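Hydrolase, putative (Plasmodium vivax, PDB 2B30) is of unknown function but binds calcium and, like other Cof-type HAD hydrolases, may be a magnesium-dependent phosphatase. Local coordinates at residues E19-G24 / H275-L280; G61-I66 / K234-S239. One frame throughout, in Å; residues are numbered along the deposited sequence.

Overall arrangement
Both contacts lie on the mixed eight-stranded sheet of the HAD-type domain, which also carries the calcium site formed by Asp33, Asp35 and Asp248, and both are away from that metal. Contact 1 sits at an outermost strand, 278-279, where the N-terminal helix 18-21 meets it. Contact 2 joins strand 63-67, inside the sheet, to the end of helix 225-235, which leads toward strand 243-247. Their centres are about 20 Å apart and their nearest atoms about 10 Å. Along the chain the order is 19-24, 61-66, 234-239, 275-280, so both segments of contact 2 fall between the two of contact 1. Early and late parts of the chain thus meet on one sheet, at its edge in contact 1 and on an inner strand in contact 2.

Contact 1: residues E19-G24 / H275-L280; sequences EEALKG and HAKCVL
Lys277 reaches across to Ala21 and gives an N-H of its ammonium group to the backbone carbonyl, NZ of Lys277 to O of Ala21 being 2.8 Å. The donor comes in at 141° to the C=O and 16° out of the carbonyl plane. Beside this bond the same two residues also meet through carbon: CD of Lys277 passes alongside the methyl of Ala21, 4.0 Å from its CB. That methyl points at the strand and is shared, since CB of Cys278 also lies 4.0 Å from CB of Ala21, with the sulfur of Cys278 only slightly farther off. A single small side chain therefore touches two successive residues.

The lysine starts out with CG opposite the backbone N (chi1 -165°), and a bend at chi3 turns CE and NZ toward the carbonyl. Its backbone is held by strand 261-264, where the amide N of Lys277 bonds to Ser262 OG. Just beyond, Cys278 and Leu280 pair with Ala264 along the sheet, while Leu22, next to Ala21, packs on Phe263 and Leu244. The second subunit comes close here too: Asn204 of that chain packs on Lys277.

The N-terminal segment is thus joined to Lys277, and to the outermost strand 278-279 that follows it, by one hydrogen bond from a probably charged ammonium to a main-chain carbonyl, with a small apolar touch beside it; the positive charge would be expected to polarise that carbonyl and strengthen the bond.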
loop_
_atom_site.group_PDB
_atom_site.type_symbol
_atom_site.label_atom_id
_atom_site.label_comp_id
_atom_site.label_asym_id
_atom_site.label_seq_id
_atom_site.Cartn_x
_atom_site.Cartn_y
_atom_site.Cartn_z
ATOM N N GLU A 19 21.070 -16.052 -5.149
ATOM C CA GLU A 19 22.256 -15.327 -4.723
ATOM C C GLU A 19 22.561 -14.178 -5.692
ATOM O O GLU A 19 23.157 -13.177 -5.300
ATOM C CB GLU A 19 23.447 -16.262 -4.487
ATOM C CG GLU A 19 23.846 -17.150 -5.644
ATOM C CD GLU A 19 24.843 -18.228 -5.222
ATOM O OE1 GLU A 19 24.697 -18.790 -4.109
ATOM O OE2 GLU A 19 25.773 -18.517 -6.002
ATOM N N GLU A 20 22.115 -14.306 -6.939
ATOM C CA GLU A 20 22.161 -13.195 -7.881
ATOM C C GLU A 20 21.220 -12.089 -7.398
ATOM O O GLU A 20 21.626 -10.937 -7.237
ATOM C CB GLU A 20 21.771 -13.664 -9.286
ATOM N N ALA A 21 19.971 -12.461 -7.126
ATOM C CA ALA A 21 18.958 -11.522 -6.624
ATOM C C ALA A 21 19.338 -10.768 -5.330
ATOM O O ALA A 21 18.706 -9.757 -4.996
ATOM C CB ALA A 21 17.626 -12.255 -6.426
ATOM N N LEU A 22 20.348 -11.266 -4.610
ATOM C CA LEU A 22 20.805 -10.683 -3.344
ATOM C C LEU A 22 22.121 -9.905 -3.470
ATOM O O LEU A 22 22.644 -9.410 -2.461
ATOM C CB LEU A 22 21.003 -11.801 -2.309
ATOM C CG LEU A 22 19.771 -12.576 -1.831
ATOM C CD1 LEU A 22 20.178 -13.849 -1.109
ATOM C CD2 LEU A 22 18.913 -11.715 -0.924
ATOM N N LYS A 23 22.665 -9.808 -4.688
ATOM C CA LYS A 23 24.004 -9.249 -4.893
ATOM C C LYS A 23 24.196 -7.932 -4.124
ATOM O O LYS A 23 23.542 -6.940 -4.437
ATOM N N GLY A 24 25.065 -7.937 -3.109
ATOM C CA GLY A 24 25.414 -6.714 -2.358
ATOM C C GLY A 24 24.342 -6.141 -1.425
ATOM O O GLY A 24 24.333 -4.940 -1.141
ATOM N N HIS A 275 4.766 -11.033 -8.192
ATOM C CA HIS A 275 4.939 -9.751 -7.505
ATOM C C HIS A 275 6.269 -9.686 -6.753
ATOM O O HIS A 275 6.830 -8.600 -6.543
ATOM C CB HIS A 275 3.744 -9.460 -6.593
ATOM C CG HIS A 275 2.564 -8.903 -7.324
ATOM N ND1 HIS A 275 2.439 -7.561 -7.611
ATOM C CD2 HIS A 275 1.472 -9.503 -7.852
ATOM C CE1 HIS A 275 1.322 -7.360 -8.289
ATOM N NE2 HIS A 275 0.716 -8.522 -8.445
ATOM N N ALA A 276 6.776 -10.856 -6.374
ATOM C CA ALA A 276 8.088 -10.979 -5.753
ATOM C C ALA A 276 9.186 -10.787 -6.787
ATOM O O ALA A 276 8.928 -10.843 -7.977
ATOM C CB ALA A 276 8.225 -12.343 -5.087
ATOM N N LYS A 277 10.409 -10.560 -6.324
ATOM C CA LYS A 277 11.553 -10.379 -7.223
ATOM C C LYS A 277 11.974 -11.723 -7.778
ATOM O O LYS A 277 12.351 -11.852 -8.948
ATOM C CB LYS A 277 12.743 -9.772 -6.478
ATOM C CG LYS A 277 13.844 -9.202 -7.375
ATOM C CD LYS A 277 15.170 -9.100 -6.615
ATOM C CE LYS A 277 15.933 -7.803 -6.904
ATOM N NZ LYS A 277 17.206 -7.715 -6.098
ATOM N N CYS A 278 11.893 -12.731 -6.915
ATOM C CA CYS A 278 12.521 -13.992 -7.183
ATOM C C CYS A 278 11.760 -15.133 -6.523
ATOM O O CYS A 278 11.418 -15.064 -5.341
ATOM C CB CYS A 278 13.938 -13.911 -6.650
ATOM S SG CYS A 278 14.944 -15.311 -7.021
ATOM N N VAL A 279 11.483 -16.174 -7.305
ATOM C CA VAL A 279 10.822 -17.371 -6.813
ATOM C C VAL A 279 11.899 -18.329 -6.328
ATOM O O VAL A 279 12.861 -18.606 -7.053
ATOM C CB VAL A 279 10.007 -18.072 -7.925
ATOM C CG1 VAL A 279 9.276 -19.315 -7.360
ATOM C CG2 VAL A 279 9.026 -17.108 -8.570
ATOM N N LEU A 280 11.744 -18.850 -5.121
ATOM C CA LEU A 280 12.736 -19.785 -4.597
ATOM C C LEU A 280 12.635 -21.136 -5.322
ATOM O O LEU A 280 11.558 -21.555 -5.729
ATOM C CB LEU A 280 12.579 -19.955 -3.080
ATOM C CG LEU A 280 12.913 -18.721 -2.220
ATOM C CD1 LEU A 280 12.427 -18.906 -0.795
ATOM C CD2 LEU A 280 14.399 -18.424 -2.207
#

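Contact 2: residues G61-I66 / K234-S239; sequences GYMVSI and KHYNIS
Residues 63-66 of strand 63-67 and the chain leaving helix 225-235 stay well apart, the nearest CA atoms, those of Met63 and Tyr236, being 10.1 Å from each other, and side chains bridge the gap without any hydrogen bond between the two segments. Met63 does most of the bridging. With CG anti to the backbone N and chi2 also extended, its chain runs straight out from the strand, then bends at chi3 (-70°) to lay the thioether over one face of the Tyr236 ring; the two side chains cross at about a right angle. The methyl CE of Met63 sits above the ring centre, 3.9 Å from the centroid and 8° off the normal, a CH-pi contact. SD rides over the same face toward the CD2-CE2 side, 4.1 Å from the centroid and 20° off the normal, which makes this a Met-aromatic contact as well. On the opposite face, offset toward the rim, lies CD2 of the neighbouring His235, so the tyrosine ring is held between the methionine and the imidazole.

The helix ends here in a Schellman motif. Asn237, with positive phi, is its C-prime residue: the amide of Ile238 returns to Leu233 O and that of Asn237, weakly, to Lys234 O. The turn brings Ile238 round to the strand as well, its CD1 4.5 Å from SD of Met63, a loose apolar touch.

Outside the pair, Tyr236 OH is anchored by a hydrogen bond with the amide of Gln105, fixing the far end of the ring. Met63 also packs on Pro93 and Gln105, and both Met63 and Ile238 lie against Leu29 of strand 29-33, the neighbour of Met63's own strand in the sheet.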
loop_
_atom_site.group_PDB
_atom_site.type_symbol
_atom_site.label_atom_id
_atom_site.label_comp_id
_atom_site.label_asym_id
_atom_site.label_seq_id
_atom_site.Cartn_x
_atom_site.Cartn_y
_atom_site.Cartn_z
ATOM N N GLY A 61 22.780 -11.246 14.441
ATOM C CA GLY A 61 22.432 -9.848 14.714
ATOM C C GLY A 61 21.276 -9.300 13.899
ATOM O O GLY A 61 21.030 -8.087 13.924
ATOM N N TYR A 62 20.562 -10.180 13.191
ATOM C CA TYR A 62 19.418 -9.783 12.371
ATOM C C TYR A 62 18.175 -9.603 13.236
ATOM O O TYR A 62 17.920 -10.398 14.134
ATOM C CB TYR A 62 19.134 -10.818 11.263
ATOM C CG TYR A 62 20.274 -10.975 10.284
ATOM C CD1 TYR A 62 20.388 -10.144 9.182
ATOM C CD2 TYR A 62 21.255 -11.942 10.476
ATOM C CE1 TYR A 62 21.448 -10.278 8.287
ATOM C CE2 TYR A 62 22.316 -12.076 9.599
ATOM C CZ TYR A 62 22.410 -11.245 8.508
ATOM O OH TYR A 62 23.467 -11.385 7.638
ATOM N N MET A 63 17.416 -8.547 12.959
ATOM C CA MET A 63 16.103 -8.356 13.545
ATOM C C MET A 63 15.142 -9.197 12.736
ATOM O O MET A 63 15.165 -9.180 11.497
ATOM C CB MET A 63 15.669 -6.890 13.501
ATOM C CG MET A 63 14.290 -6.657 14.123
ATOM S SD MET A 63 13.943 -4.942 14.562
ATOM C CE MET A 63 15.051 -4.674 15.961
ATOM N N VAL A 64 14.301 -9.940 13.439
ATOM C CA VAL A 64 13.410 -10.879 12.805
ATOM C C VAL A 64 11.992 -10.526 13.214
ATOM O O VAL A 64 11.708 -10.308 14.399
ATOM C CB VAL A 64 13.759 -12.301 13.236
ATOM C CG1 VAL A 64 12.668 -13.293 12.849
ATOM C CG2 VAL A 64 15.093 -12.699 12.643
ATOM N N SER A 65 11.115 -10.447 12.219
ATOM C CA SER A 65 9.706 -10.167 12.444
ATOM C C SER A 65 8.860 -11.078 11.565
ATOM O O SER A 65 9.003 -11.112 10.344
ATOM C CB SER A 65 9.376 -8.703 12.140
ATOM O OG SER A 65 7.971 -8.517 12.112
ATOM N N ILE A 66 7.970 -11.820 12.199
ATOM C CA ILE A 66 7.049 -12.632 11.464
ATOM C C ILE A 66 5.843 -11.779 11.104
ATOM O O ILE A 66 5.282 -11.086 11.948
ATOM C CB ILE A 66 6.691 -13.881 12.247
ATOM C CG1 ILE A 66 7.912 -14.812 12.231
ATOM C CG2 ILE A 66 5.487 -14.557 11.614
ATOM C CD1 ILE A 66 7.836 -15.957 13.175
ATOM N N LYS A 234 9.898 2.631 10.532
ATOM C CA LYS A 234 9.963 3.969 11.108
ATOM C C LYS A 234 10.517 3.930 12.526
ATOM O O LYS A 234 11.377 4.738 12.879
ATOM C CB LYS A 234 8.581 4.635 11.095
ATOM C CG LYS A 234 8.158 5.130 9.717
ATOM C CD LYS A 234 8.729 6.513 9.414
ATOM C CE LYS A 234 7.849 7.613 10.003
ATOM N NZ LYS A 234 8.467 8.969 9.934
ATOM N N HIS A 235 10.032 2.980 13.325
ATOM C CA HIS A 235 10.438 2.872 14.725
ATOM C C HIS A 235 11.950 2.627 14.862
ATOM O O HIS A 235 12.584 3.164 15.775
ATOM C CB HIS A 235 9.642 1.766 15.432
ATOM C CG HIS A 235 9.746 1.797 16.929
ATOM N ND1 HIS A 235 9.136 2.763 17.699
ATOM C CD2 HIS A 235 10.372 0.965 17.796
ATOM C CE1 HIS A 235 9.396 2.536 18.976
ATOM N NE2 HIS A 235 10.144 1.450 19.061
ATOM N N TYR A 236 12.512 1.836 13.949
ATOM C CA TYR A 236 13.911 1.456 14.010
ATOM C C TYR A 236 14.723 2.065 12.879
ATOM O O TYR A 236 15.844 1.659 12.645
ATOM C CB TYR A 236 14.037 -0.070 13.956
ATOM C CG TYR A 236 13.504 -0.754 15.176
ATOM C CD1 TYR A 236 14.188 -0.678 16.387
ATOM C CD2 TYR A 236 12.322 -1.484 15.134
ATOM C CE1 TYR A 236 13.706 -1.309 17.523
ATOM C CE2 TYR A 236 11.834 -2.124 16.273
ATOM C CZ TYR A 236 12.532 -2.030 17.454
ATOM O OH TYR A 236 12.057 -2.644 18.575
ATOM N N ASN A 237 14.147 3.015 12.159
ATOM C CA ASN A 237 14.841 3.671 11.043
ATOM C C ASN A 237 15.551 2.710 10.048
ATOM O O ASN A 237 16.664 2.957 9.591
ATOM C CB ASN A 237 15.830 4.690 11.613
ATOM C CG ASN A 237 16.385 5.618 10.556
ATOM O OD1 ASN A 237 15.654 6.095 9.677
ATOM N ND2 ASN A 237 17.695 5.867 10.621
ATOM N N ILE A 238 14.892 1.611 9.724
ATOM C CA ILE A 238 15.409 0.631 8.775
ATOM C C ILE A 238 14.885 0.980 7.396
ATOM O O ILE A 238 13.688 1.153 7.223
ATOM C CB ILE A 238 14.934 -0.769 9.165
ATOM C CG1 ILE A 238 15.574 -1.154 10.498
ATOM C CG2 ILE A 238 15.258 -1.787 8.083
ATOM C CD1 ILE A 238 15.180 -2.537 11.000
ATOM N N SER A 239 15.772 1.087 6.417
ATOM C CA SER A 239 15.370 1.467 5.063
ATOM C C SER A 239 14.893 0.242 4.265
ATOM O O SER A 239 15.194 -0.883 4.619
ATOM C CB SER A 239 16.532 2.156 4.352
ATOM O OG SER A 239 17.549 1.216 4.043
#